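PDB 6I9A: Lys-gingipain W83 from Porphyromonas gingivalis, which cleaves proteins after lysine as the catalytic subunit of a secreted cysteine endopeptidase, and may act as a virulence factor in periodontal disease. Local coordinates for residues G53-N56 and A57-K60; A123-P126 and E127-T130; S165-G168 and Q169-K173; F261-V264 and I265-K269; Y322-V325 and N326-M329. One frame throughout, in Å; residues are numbered along the deposited sequence.

Contact 1. Residues G53-N56 and A57-K60; sequences GTTN and ASIK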
loop_
_atom_site.group_PDB
_atom_site.type_symbol
_atom_site.label_atom_id
_atom_site.label_comp_id
_atom_site.label_asym_id
_atom_site.label_seq_id
_atom_site.Cartn_x
_atom_site.Cartn_y
_atom_site.Cartn_z
ATOM N N GLY A 53 3.663 22.933 -12.199
ATOM C CA GLY A 53 3.230 22.933 -13.585
ATOM C C GLY A 53 2.150 21.896 -13.826
ATOM O O GLY A 53 1.567 21.331 -12.878
ATOM N N THR A 54 1.900 21.613 -15.104
ATOM C CA THR A 54 0.799 20.732 -15.489
ATOM C C THR A 54 1.224 19.595 -16.420
ATOM O O THR A 54 0.377 18.805 -16.835
ATOM C CB THR A 54 -0.311 21.585 -16.191
ATOM O OG1 THR A 54 0.294 22.285 -17.283
ATOM C CG2 THR A 54 -0.964 22.556 -15.242
ATOM N N THR A 55 2.519 19.463 -16.728
ATOM C CA THR A 55 2.957 18.444 -17.685
ATOM C C THR A 55 3.733 17.330 -17.013
ATOM O O THR A 55 4.254 17.517 -15.913
ATOM C CB THR A 55 3.851 19.068 -18.783
ATOM O OG1 THR A 55 5.034 19.580 -18.170
ATOM C CG2 THR A 55 3.135 20.156 -19.588
ATOM N N ASN A 56 3.868 16.198 -17.689
ATOM C CA ASN A 56 4.688 15.131 -17.135
ATOM C C ASN A 56 6.098 15.664 -16.807
ATOM O O ASN A 56 6.631 15.373 -15.715
ATOM C CB ASN A 56 4.805 13.997 -18.132
ATOM C CG ASN A 56 5.646 12.883 -17.577
ATOM O OD1 ASN A 56 5.304 12.283 -16.559
ATOM N ND2 ASN A 56 6.720 12.534 -18.254
ATOM N N ALA A 57 6.703 16.429 -17.759
ATOM C CA ALA A 57 8.051 16.913 -17.527
ATOM C C ALA A 57 8.153 17.846 -16.312
ATOM O O ALA A 57 9.091 17.717 -15.524
ATOM C CB ALA A 57 8.566 17.638 -18.761
ATOM N N SER A 58 7.193 18.785 -16.151
ATOM C CA SER A 58 7.292 19.738 -15.052
ATOM C C SER A 58 7.023 19.015 -13.722
ATOM O O SER A 58 7.702 19.284 -12.737
ATOM C CB SER A 58 6.322 20.903 -15.278
ATOM O OG SER A 58 4.952 20.549 -15.104
ATOM N N ILE A 59 6.017 18.135 -13.703
ATOM C CA ILE A 59 5.674 17.452 -12.461
ATOM C C ILE A 59 6.833 16.553 -12.027
ATOM O O ILE A 59 7.200 16.533 -10.845
ATOM C CB ILE A 59 4.351 16.651 -12.656
ATOM C CG1 ILE A 59 3.163 17.619 -12.820
ATOM C CG2 ILE A 59 4.144 15.644 -11.479
ATOM C CD1 ILE A 59 1.946 16.950 -13.399
ATOM N N LYS A 60 7.426 15.826 -12.983
ATOM C CA LYS A 60 8.559 14.973 -12.659
ATOM C C LYS A 60 9.752 15.817 -12.142
ATOM O O LYS A 60 10.403 15.459 -11.138
ATOM C CB LYS A 60 8.946 14.145 -13.893
ATOM C CG LYS A 60 10.121 13.191 -13.661
ATOM C CD LYS A 60 10.228 12.142 -14.848
ATOM C CE LYS A 60 10.496 12.722 -16.182
ATOM N NZ LYS A 60 10.772 11.597 -17.114
#

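Contact 2. Residues A123-P126 and E127-T130; sequences ASSP and EELT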
loop_
_atom_site.group_PDB
_atom_site.type_symbol
_atom_site.label_atom_id
_atom_site.label_comp_id
_atom_site.label_asym_id
_atom_site.label_seq_id
_atom_site.Cartn_x
_atom_site.Cartn_y
_atom_site.Cartn_z
ATOM N N ALA A 123 -8.774 9.299 -9.335
ATOM C CA ALA A 123 -10.182 9.658 -9.262
ATOM C C ALA A 123 -10.511 10.537 -10.439
ATOM O O ALA A 123 -9.656 11.317 -10.871
ATOM C CB ALA A 123 -10.455 10.407 -7.959
ATOM N N SER A 124 -11.775 10.483 -10.900
ATOM C CA SER A 124 -12.225 11.355 -11.966
ATOM C C SER A 124 -13.094 12.491 -11.449
ATOM O O SER A 124 -13.546 13.339 -12.243
ATOM C CB SER A 124 -12.996 10.548 -13.008
ATOM O OG SER A 124 -14.239 10.073 -12.528
ATOM N N SER A 125 -13.392 12.506 -10.176
ATOM C CA SER A 125 -14.200 13.534 -9.552
ATOM C C SER A 125 -13.803 13.633 -8.088
ATOM O O SER A 125 -13.331 12.644 -7.498
ATOM C CB SER A 125 -15.676 13.142 -9.659
ATOM O OG SER A 125 -15.961 12.023 -8.839
ATOM N N PRO A 126 -14.077 14.777 -7.425
ATOM C CA PRO A 126 -13.863 14.847 -5.962
ATOM C C PRO A 126 -14.662 13.784 -5.209
ATOM O O PRO A 126 -14.133 13.204 -4.246
ATOM C CB PRO A 126 -14.332 16.265 -5.604
ATOM C CG PRO A 126 -14.073 17.051 -6.896
ATOM C CD PRO A 126 -14.502 16.083 -7.977
ATOM N N GLU A 127 -15.874 13.440 -5.687
ATOM C CA GLU A 127 -16.703 12.435 -5.023
ATOM C C GLU A 127 -16.003 11.052 -5.038
ATOM O O GLU A 127 -16.025 10.339 -4.024
ATOM C CB GLU A 127 -18.086 12.379 -5.711
ATOM C CG GLU A 127 -18.892 13.662 -5.475
ATOM C CD GLU A 127 -18.511 14.943 -6.217
ATOM O OE1 GLU A 127 -17.874 14.897 -7.301
ATOM O OE2 GLU A 127 -18.880 16.020 -5.691
ATOM N N GLU A 128 -15.379 10.685 -6.171
ATOM C CA GLU A 128 -14.662 9.408 -6.208
ATOM C C GLU A 128 -13.460 9.430 -5.283
ATOM O O GLU A 128 -13.151 8.423 -4.660
ATOM C CB GLU A 128 -14.193 9.051 -7.616
ATOM C CG GLU A 128 -15.355 8.589 -8.476
ATOM C CD GLU A 128 -14.958 8.274 -9.878
ATOM O OE1 GLU A 128 -13.824 8.616 -10.279
ATOM O OE2 GLU A 128 -15.796 7.670 -10.581
ATOM N N LEU A 129 -12.763 10.566 -5.185
ATOM C CA LEU A 129 -11.651 10.641 -4.232
ATOM C C LEU A 129 -12.156 10.471 -2.799
ATOM O O LEU A 129 -11.565 9.724 -2.019
ATOM C CB LEU A 129 -10.859 11.955 -4.388
ATOM C CG LEU A 129 -9.680 12.062 -3.443
ATOM C CD1 LEU A 129 -8.634 10.970 -3.659
ATOM C CD2 LEU A 129 -9.033 13.423 -3.565
ATOM N N THR A 130 -13.292 11.127 -2.467
ATOM C CA THR A 130 -13.876 10.932 -1.153
ATOM C C THR A 130 -14.217 9.471 -0.914
ATOM O O THR A 130 -14.047 8.972 0.209
ATOM C CB THR A 130 -15.100 11.822 -1.035
ATOM O OG1 THR A 130 -14.625 13.178 -1.065
ATOM C CG2 THR A 130 -15.904 11.558 0.254
#

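Contact 3. Residues S165-G168 and Q169-K173; sequences SQVG and QPTIK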
loop_
_atom_site.group_PDB
_atom_site.type_symbol
_atom_site.label_atom_id
_atom_site.label_comp_id
_atom_site.label_asym_id
_atom_site.label_seq_id
_atom_site.Cartn_x
_atom_site.Cartn_y
_atom_site.Cartn_z
ATOM N N SER A 165 -1.691 -25.518 -12.754
ATOM C CA SER A 165 -1.074 -26.517 -11.873
ATOM C C SER A 165 0.402 -26.241 -11.637
ATOM O O SER A 165 0.946 -26.594 -10.574
ATOM C CB SER A 165 -1.236 -27.927 -12.480
ATOM O OG SER A 165 -0.583 -28.043 -13.745
ATOM N N GLN A 166 1.088 -25.655 -12.622
ATOM C CA GLN A 166 2.538 -25.475 -12.521
ATOM C C GLN A 166 2.938 -24.314 -11.655
ATOM O O GLN A 166 4.009 -24.373 -11.029
ATOM C CB GLN A 166 3.148 -25.307 -13.912
ATOM C CG GLN A 166 3.018 -26.619 -14.723
ATOM C CD GLN A 166 3.966 -27.642 -14.147
ATOM O OE1 GLN A 166 5.160 -27.415 -14.109
ATOM N NE2 GLN A 166 3.445 -28.703 -13.623
ATOM N N VAL A 167 2.116 -23.249 -11.629
ATOM C CA VAL A 167 2.491 -22.050 -10.866
ATOM C C VAL A 167 1.342 -21.523 -10.003
ATOM O O VAL A 167 1.588 -21.135 -8.878
ATOM C CB VAL A 167 2.947 -20.949 -11.846
ATOM C CG1 VAL A 167 2.939 -19.557 -11.207
ATOM C CG2 VAL A 167 4.356 -21.264 -12.365
ATOM N N GLY A 168 0.114 -21.460 -10.533
ATOM C CA GLY A 168 -0.963 -20.837 -9.751
ATOM C C GLY A 168 -1.207 -21.547 -8.437
ATOM O O GLY A 168 -1.233 -20.934 -7.343
ATOM N N GLN A 169 -1.386 -22.883 -8.515
ATOM C CA GLN A 169 -1.646 -23.627 -7.280
ATOM C C GLN A 169 -0.448 -23.605 -6.303
ATOM O O GLN A 169 -0.622 -23.310 -5.130
ATOM C CB GLN A 169 -2.083 -25.039 -7.578
ATOM C CG GLN A 169 -3.453 -25.128 -8.264
ATOM C CD GLN A 169 -3.965 -26.533 -8.268
ATOM O OE1 GLN A 169 -3.875 -27.232 -7.241
ATOM N NE2 GLN A 169 -4.492 -26.942 -9.396
ATOM N N PRO A 170 0.791 -23.823 -6.783
ATOM C CA PRO A 170 1.928 -23.719 -5.844
ATOM C C PRO A 170 2.006 -22.348 -5.174
ATOM O O PRO A 170 2.359 -22.257 -4.004
ATOM C CB PRO A 170 3.169 -24.036 -6.724
ATOM C CG PRO A 170 2.595 -24.922 -7.833
ATOM C CD PRO A 170 1.205 -24.417 -8.086
ATOM N N THR A 171 1.678 -21.264 -5.923
ATOM C CA THR A 171 1.709 -19.911 -5.321
ATOM C C THR A 171 0.738 -19.829 -4.140
ATOM O O THR A 171 1.130 -19.451 -3.016
ATOM C CB THR A 171 1.311 -18.871 -6.353
ATOM O OG1 THR A 171 2.269 -18.830 -7.426
ATOM C CG2 THR A 171 1.242 -17.468 -5.731
ATOM N N ILE A 172 -0.538 -20.173 -4.392
ATOM C CA ILE A 172 -1.549 -20.004 -3.331
ATOM C C ILE A 172 -1.290 -20.993 -2.198
ATOM O O ILE A 172 -1.443 -20.633 -1.019
ATOM C CB ILE A 172 -2.953 -20.182 -3.968
ATOM C CG1 ILE A 172 -3.241 -19.107 -5.027
ATOM C CG2 ILE A 172 -4.054 -20.226 -2.878
ATOM C CD1 ILE A 172 -3.083 -17.696 -4.613
ATOM N N LYS A 173 -0.849 -22.215 -2.513
ATOM C CA LYS A 173 -0.539 -23.197 -1.471
ATOM C C LYS A 173 0.593 -22.722 -0.581
ATOM O O LYS A 173 0.585 -22.995 0.626
ATOM C CB LYS A 173 -0.247 -24.569 -2.067
ATOM C CG LYS A 173 -1.491 -25.232 -2.675
ATOM C CD LYS A 173 -1.128 -26.561 -3.375
ATOM C CE LYS A 173 -2.390 -27.312 -3.778
ATOM N NZ LYS A 173 -2.037 -28.608 -4.416
#

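Contact 4. Residues F261-V264 and I265-K269; sequences FGEV and ITRVK. With CA (calcium ion), chain H.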
loop_
_atom_site.group_PDB
_atom_site.type_symbol
_atom_site.label_atom_id
_atom_site.label_comp_id
_atom_site.label_asym_id
_atom_site.label_seq_id
_atom_site.Cartn_x
_atom_site.Cartn_y
_atom_site.Cartn_z
ATOM N N PHE A 261 -9.715 -1.862 -13.992
ATOM C CA PHE A 261 -10.168 -2.624 -12.854
ATOM C C PHE A 261 -9.631 -2.045 -11.533
ATOM O O PHE A 261 -10.386 -1.913 -10.556
ATOM C CB PHE A 261 -9.697 -4.082 -13.060
ATOM C CG PHE A 261 -10.111 -5.030 -11.980
ATOM C CD1 PHE A 261 -9.328 -5.202 -10.835
ATOM C CD2 PHE A 261 -11.254 -5.810 -12.129
ATOM C CE1 PHE A 261 -9.687 -6.118 -9.851
ATOM C CE2 PHE A 261 -11.611 -6.736 -11.148
ATOM C CZ PHE A 261 -10.808 -6.913 -10.031
ATOM N N GLY A 262 -8.322 -1.717 -11.489
ATOM C CA GLY A 262 -7.762 -1.199 -10.236
ATOM C C GLY A 262 -8.338 0.159 -9.840
ATOM O O GLY A 262 -8.441 0.471 -8.645
ATOM N N GLU A 263 -8.697 0.986 -10.846
ATOM C CA GLU A 263 -9.327 2.266 -10.561
ATOM C C GLU A 263 -10.744 2.017 -10.047
ATOM O O GLU A 263 -11.188 2.629 -9.085
ATOM C CB GLU A 263 -9.344 3.142 -11.822
ATOM C CG GLU A 263 -7.967 3.736 -12.102
ATOM C CD GLU A 263 -7.905 4.498 -13.415
ATOM O OE1 GLU A 263 -8.320 3.963 -14.466
ATOM O OE2 GLU A 263 -7.341 5.614 -13.400
ATOM N N VAL A 264 -11.505 1.133 -10.729
ATOM C CA VAL A 264 -12.894 0.919 -10.271
ATOM C C VAL A 264 -12.920 0.333 -8.871
ATOM O O VAL A 264 -13.745 0.762 -8.045
ATOM C CB VAL A 264 -13.641 0.021 -11.288
ATOM C CG1 VAL A 264 -15.038 -0.352 -10.782
ATOM C CG2 VAL A 264 -13.767 0.743 -12.631
ATOM N N ILE A 265 -12.064 -0.644 -8.574
ATOM C CA ILE A 265 -12.178 -1.337 -7.292
ATOM C C ILE A 265 -11.867 -0.386 -6.124
ATOM O O ILE A 265 -12.369 -0.619 -5.016
ATOM C CB ILE A 265 -11.304 -2.616 -7.278
ATOM C CG1 ILE A 265 -11.870 -3.646 -6.297
ATOM C CG2 ILE A 265 -9.798 -2.295 -7.013
ATOM C CD1 ILE A 265 -11.171 -5.038 -6.470
ATOM N N THR A 266 -11.063 0.676 -6.374
ATOM C CA THR A 266 -10.785 1.646 -5.333
ATOM C C THR A 266 -11.796 2.785 -5.362
ATOM O O THR A 266 -12.142 3.295 -4.293
ATOM C CB THR A 266 -9.353 2.131 -5.433
ATOM O OG1 THR A 266 -9.043 2.593 -6.772
ATOM C CG2 THR A 266 -8.384 1.083 -5.005
ATOM N N ARG A 267 -12.294 3.206 -6.539
ATOM C CA ARG A 267 -13.248 4.335 -6.626
ATOM C C ARG A 267 -14.641 3.994 -6.106
ATOM O O ARG A 267 -15.362 4.918 -5.733
ATOM C CB ARG A 267 -13.391 4.800 -8.078
ATOM C CG ARG A 267 -12.154 5.458 -8.631
ATOM C CD ARG A 267 -12.318 5.690 -10.109
ATOM N NE ARG A 267 -11.136 6.401 -10.593
ATOM C CZ ARG A 267 -11.026 6.937 -11.806
ATOM N NH1 ARG A 267 -12.003 6.783 -12.704
ATOM N NH2 ARG A 267 -9.912 7.577 -12.154
ATOM N N VAL A 268 -15.076 2.725 -6.132
ATOM C CA VAL A 268 -16.473 2.430 -5.792
ATOM C C VAL A 268 -16.774 2.802 -4.340
ATOM O O VAL A 268 -15.963 2.620 -3.413
ATOM C CB VAL A 268 -16.839 0.970 -6.110
ATOM C CG1 VAL A 268 -17.043 0.754 -7.610
ATOM C CG2 VAL A 268 -15.831 -0.028 -5.536
ATOM N N LYS A 269 -18.010 3.332 -4.137
ATOM C CA LYS A 269 -18.402 3.891 -2.855
ATOM C C LYS A 269 -18.830 2.831 -1.851
ATOM O O LYS A 269 -19.717 2.035 -2.153
ATOM C CB LYS A 269 -19.579 4.873 -3.062
ATOM C CG LYS A 269 -19.938 5.591 -1.757
ATOM C CD LYS A 269 -20.897 6.769 -2.006
ATOM C CE LYS A 269 -21.005 7.710 -0.795
ATOM N NZ LYS A 269 -19.745 8.534 -0.536
HETATM CA CA CA H . -7.766 6.177 -15.764
HETATM O O HOH W 1 -7.332 7.649 -17.650
HETATM O O HOH W 2 -8.117 4.416 -17.431
HETATM O O HOH W 3 -10.064 6.292 -16.304
#

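Contact 5. Residues Y322-V325 and N326-M329; sequences YNTV and NSIM. With NA (sodium ion), chain E.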
loop_
_atom_site.group_PDB
_atom_site.type_symbol
_atom_site.label_atom_id
_atom_site.label_comp_id
_atom_site.label_asym_id
_atom_site.label_seq_id
_atom_site.Cartn_x
_atom_site.Cartn_y
_atom_site.Cartn_z
ATOM N N TYR A 322 8.380 -4.321 6.151
ATOM C CA TYR A 322 7.469 -4.562 5.017
ATOM C C TYR A 322 6.024 -4.636 5.528
ATOM O O TYR A 322 5.292 -5.600 5.326
ATOM C CB TYR A 322 7.857 -5.839 4.240
ATOM C CG TYR A 322 9.171 -5.722 3.518
ATOM C CD1 TYR A 322 9.223 -5.211 2.230
ATOM C CD2 TYR A 322 10.369 -6.109 4.129
ATOM C CE1 TYR A 322 10.420 -5.052 1.574
ATOM C CE2 TYR A 322 11.593 -5.956 3.447
ATOM C CZ TYR A 322 11.577 -5.455 2.171
ATOM O OH TYR A 322 12.744 -5.305 1.424
ATOM N N ASN A 323 5.612 -3.549 6.177
ATOM C CA ASN A 323 4.299 -3.449 6.813
ATOM C C ASN A 323 3.340 -2.512 6.107
ATOM O O ASN A 323 2.215 -2.373 6.603
ATOM C CB ASN A 323 4.467 -3.072 8.305
ATOM C CG ASN A 323 5.031 -4.257 9.048
ATOM O OD1 ASN A 323 4.727 -5.418 8.694
ATOM N ND2 ASN A 323 5.864 -4.047 10.058
ATOM N N THR A 324 3.700 -1.922 4.965
ATOM C CA THR A 324 2.783 -1.081 4.191
ATOM C C THR A 324 2.307 -1.813 2.949
ATOM O O THR A 324 2.951 -2.749 2.470
ATOM C CB THR A 324 3.444 0.230 3.830
ATOM O OG1 THR A 324 4.568 -0.019 2.970
ATOM C CG2 THR A 324 3.785 1.067 5.045
ATOM N N VAL A 325 1.275 -1.285 2.340
ATOM C CA VAL A 325 0.807 -1.778 1.025
ATOM C C VAL A 325 1.937 -1.623 -0.007
ATOM O O VAL A 325 2.276 -2.566 -0.731
ATOM C CB VAL A 325 -0.447 -1.002 0.565
ATOM C CG1 VAL A 325 -0.764 -1.339 -0.897
ATOM C CG2 VAL A 325 -1.653 -1.348 1.449
ATOM N N ASN A 326 2.564 -0.423 -0.071
ATOM C CA ASN A 326 3.642 -0.269 -1.060
ATOM C C ASN A 326 4.724 -1.295 -0.825
ATOM O O ASN A 326 5.305 -1.793 -1.805
ATOM C CB ASN A 326 4.271 1.131 -0.990
ATOM C CG ASN A 326 3.687 2.045 -2.041
ATOM O OD1 ASN A 326 2.763 2.831 -1.784
ATOM N ND2 ASN A 326 4.216 1.969 -3.266
ATOM N N SER A 327 5.075 -1.611 0.429
ATOM C CA SER A 327 6.172 -2.537 0.678
ATOM C C SER A 327 5.856 -3.945 0.179
ATOM O O SER A 327 6.788 -4.701 -0.102
ATOM C CB SER A 327 6.565 -2.543 2.153
ATOM O OG SER A 327 5.604 -3.218 2.949
ATOM N N ILE A 328 4.589 -4.342 0.116
ATOM C CA ILE A 328 4.228 -5.700 -0.406
ATOM C C ILE A 328 4.643 -5.744 -1.874
ATOM O O ILE A 328 5.262 -6.715 -2.342
ATOM C CB ILE A 328 2.734 -5.988 -0.211
ATOM C CG1 ILE A 328 2.383 -5.988 1.286
ATOM C CG2 ILE A 328 2.349 -7.290 -0.880
ATOM C CD1 ILE A 328 0.894 -6.082 1.555
ATOM N N MET A 329 4.282 -4.680 -2.635
ATOM C CA MET A 329 4.647 -4.606 -4.061
ATOM C C MET A 329 6.166 -4.555 -4.244
ATOM O O MET A 329 6.713 -5.216 -5.111
ATOM C CB MET A 329 3.962 -3.381 -4.671
ATOM C CG MET A 329 4.238 -3.224 -6.164
ATOM S SD MET A 329 3.353 -1.846 -6.893
ATOM C CE MET A 329 4.414 -0.459 -6.461
HETATM NA NA NA E . 5.614 -7.188 7.271
#

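Contact 1. Residues G53-N56 and A57-K60
Thr55 and Ser58 trade hydrogen bonds across the first turn of the helix 56-72. Thr55 OG1 accepts from Ser58 N at 3.1 Å, and Ser58 OG accepts in return from Thr55 N, also at 3.1 Å; both bonds are fairly straight. Both hydroxyls can turn back in this way because each stands between its own backbone N and carbonyl carbon, with chi1 63° in Thr55 and 71° in Ser58. The tight part lies beside this pair. Ser58 OG comes within 3.3 Å of Gly53 CA and also bonds to Val52 O, which ties one hydroxyl to the loop twice. Next to it Thr55 O takes Ile59 N at 2.9 Å, and Ile59 CG1 lies alongside the same oxygen at 3.3 Å; the buried Ile59 side chain also touches Tyr105. The solvent side is looser. Thr54 and Ala57 are exposed, and Ala57 CB stays 4.1 Å from Thr55 OG1. Lys60 N bonds to Asn56 O at 2.9 Å, but their side chains meet only distantly, Asn56 ND2 to Lys60 CE 4.3 Å; both polar ends turn to Glu92, Asn56 by a hydrogen bond and Lys60 by a salt bridge. The reciprocal bonds between Thr55, the N-cap, and Ser58 define a capping box.

Contact 2. Residues A123-P126 and E127-T130
Glu128 lays its side chain back along the preceding loop, CG passing 3.5 Å from Ser125 OG and the carboxylate ending against Ser124. To get there, CG lies on the backbone N side, anti to the carbonyl carbon (chi1 -75°), and the chain then runs extended (chi2 178°). Its OE1 accepts twice from one residue. Ser124 N arrives nearly in line with the C-O bond at 2.8 Å, whereas Ser124 OG comes in at 2.7 Å from 52° above the carboxylate plane; both donors lie on the same face of that plane. The next residue, Ser125, is the N-cap, its OG accepting from Glu128 N at 3.0 Å. Glu128 is therefore held at both ends, by its backbone N-H and by its carboxylate. Backbone bonds from Leu129 N to Ser125 O and from Thr130 N to Pro126 O begin the regular pattern of the helix 126-141. On the buried side Ala123 CB packs on Leu129 CB at 3.9 Å, next to Phe24, and Leu129 continues onto Ala27 and Leu28 of the helix 25-37. Pro126, which also touches Ala27, lies side by side with the exposed Glu127. With two donors on OE1, the N-terminal end of a helix close by and a long, weak ion pair to Arg267 NE, the Glu128 carboxylate would probably be stabilised in its ionised form.

Contact 3. Residues S165-G168 and Q169-K173
Val167 and Thr171 cross at an angle, one turn apart on the helix 163-178, with Val167 CG1 3.9 Å from Thr171 OG1. What joins them is the carbonyl oxygen of Val167, which takes two donors from Thr171 on opposite faces of its plane. Thr171 N sits 3.0 Å from Val167 O, tilted 23° out of the plane, and Thr171 OG1 stands on the other face, 2.8 Å away and 38° out. The hydroxyl can swing back to the previous turn because it lies beside its own backbone N (chi1 -64°). Pro170 faces the same turn differently: its ring enters as a knob among Ser165, Gln166, Val167 and Gly168. CD approaches Ser165 O at 3.3 Å and Val167 O at 3.4 Å, while CG lies 3.5 Å from Gln166 O. Since the proline N carries no hydrogen, carbon atoms occupy the space where a helical N-H bond would run, and here the helix is kinked behind a wider pi-type turn at 165-168. Regular bonding resumes with Thr171 N to Val167 O and continues with Ile172 N to Gly168 O at 3.1 Å. Tyr289 of the helix 285-293 covers Val167, Pro170 and Thr171, and Ile172 rests on the strand 152-157, within a beta-alpha-beta unit. Val167 lies about 6 Å from the bound inhibitor, measured from its side chain. Backbone bonding of Gln166 with Gly300 may make up in part for the bond missing at the proline. Separately, the bond to Val167 O gives the buried Thr171 hydroxyl an acceptor within its own helix.

Contact 4. Residues F261-V264 and I265-K269
Glu263 O takes the N-H of Arg267 at 2.8 Å, and Thr266 N leans on the same oxygen in a weak bond of 3.3 Å. The Thr266 hydroxyl lies 2.9 Å from Gly262 O and is near Glu263 O as well, so its single proton could serve either carbonyl. Arg267 stays close to this turn through its carbons too, CG standing 3.0 Å from Glu263 O. Beyond that, the Glu263 and Arg267 side chains run alongside each other in the same direction. Glu263 CB sits over one face of the guanidinium toward its rim, and the carboxylate and guanidinium planes are 39° apart. NH2 comes within 3.5 Å of Glu263 OE2, but its hydrogen bonds go to Asp85 and Ser122; Ser122 OG also bonds Glu263 OE2 and so bridges the two. The Glu263 carboxylate grips the calcium ion with both oxygens, OE1 at 2.6 Å and OE2 at 2.5 Å. Three waters bind the same ion, and Asp85 and Phe254 belong to the site; Arg267, by bonding Asp85, acts as a second-shell residue that would help balance the negative charge. The other side of the helix is apolar. Phe261 CE1 meets Ile265 CD1 at 3.8 Å, carried there by CG1 anti to the backbone N (chi1 -154°), and Ile265 packs on the strands 242-247 and 273-279. Val264 and Val268 cross at their CG1 atoms. The helix 261-267 joins these two strands as the crossover of a beta-alpha-beta unit in the family C25 peptidase domain, its polar flank built into a calcium site.

Contact 5. Residues Y322-V325 and N326-M329
Ser327 CB, at the start of the helix 325-342, is pressed from two sides, by Thr324 OG1 at 3.3 Å and by Tyr322 CA at 3.6 Å. From there chi1 of 74° places OG between the backbone N and carbonyl carbon, turned back over the loop. At this tip OG donates to Thr324 O at 2.7 Å, while lying close against the backbone of Tyr322. The approach is well off the carbonyl axis, with a C=O...OG angle of 125°, so Thr324 O can also take Ile328 N at 3.3 Å, where the corresponding angle is 155°. Thr324 is the N-cap: its OG1 accepts from Ser327 N at 3.0 Å, and the two residues are therefore joined by bonds from both the amide and the hydroxyl of Ser327. Ser327 O meets the Tyr322 ring at its edge, in the ring plane, 3.4 Å from CD1. Further along, the bonds from Ile328 N and Met329 N to Val325 O are both weak. Val325 packs onto the strands 273-279 and 357-361, and Asn326 ND2 bonds to Thr118 O at the edge of the neighbouring sheet. On the loop side Tyr322 O, at 2.5 Å, and Asn323 OD1, at 2.4 Å, bind a sodium ion, while Asn323 ND2 bonds to Glu319 O. Four backbone oxygens, from Ala315, Thr316, Leu318 and Ser321, complete its shell. All six ligands are neutral carbonyl or amide oxygens, a setting consistent with a singly charged ion, whose binding would be expected to hold the turn leading into the capped helix.

Contact 1 is the surface member of the set, at the exposed start of the helix 56-72; contact 2 is partly buried, and contacts 3, 4 and 5 are buried. Contacts 1, 2 and 5 are N-cap turns with a hydroxyl as cap, but the third helical residue differs in its use: Ser58 accepts, Glu128 reaches back to the loop, and Ser327 donates. Contacts 3 and 4 instead lie within crossover helices of one mixed sheet. Contacts 2 and 4 touch, their centres about 11 Å apart, where Arg267 faces Glu128 near calcium. Calcium in contact 4 has carboxylates among its ligands, whereas those of the sodium in contact 5 are all neutral.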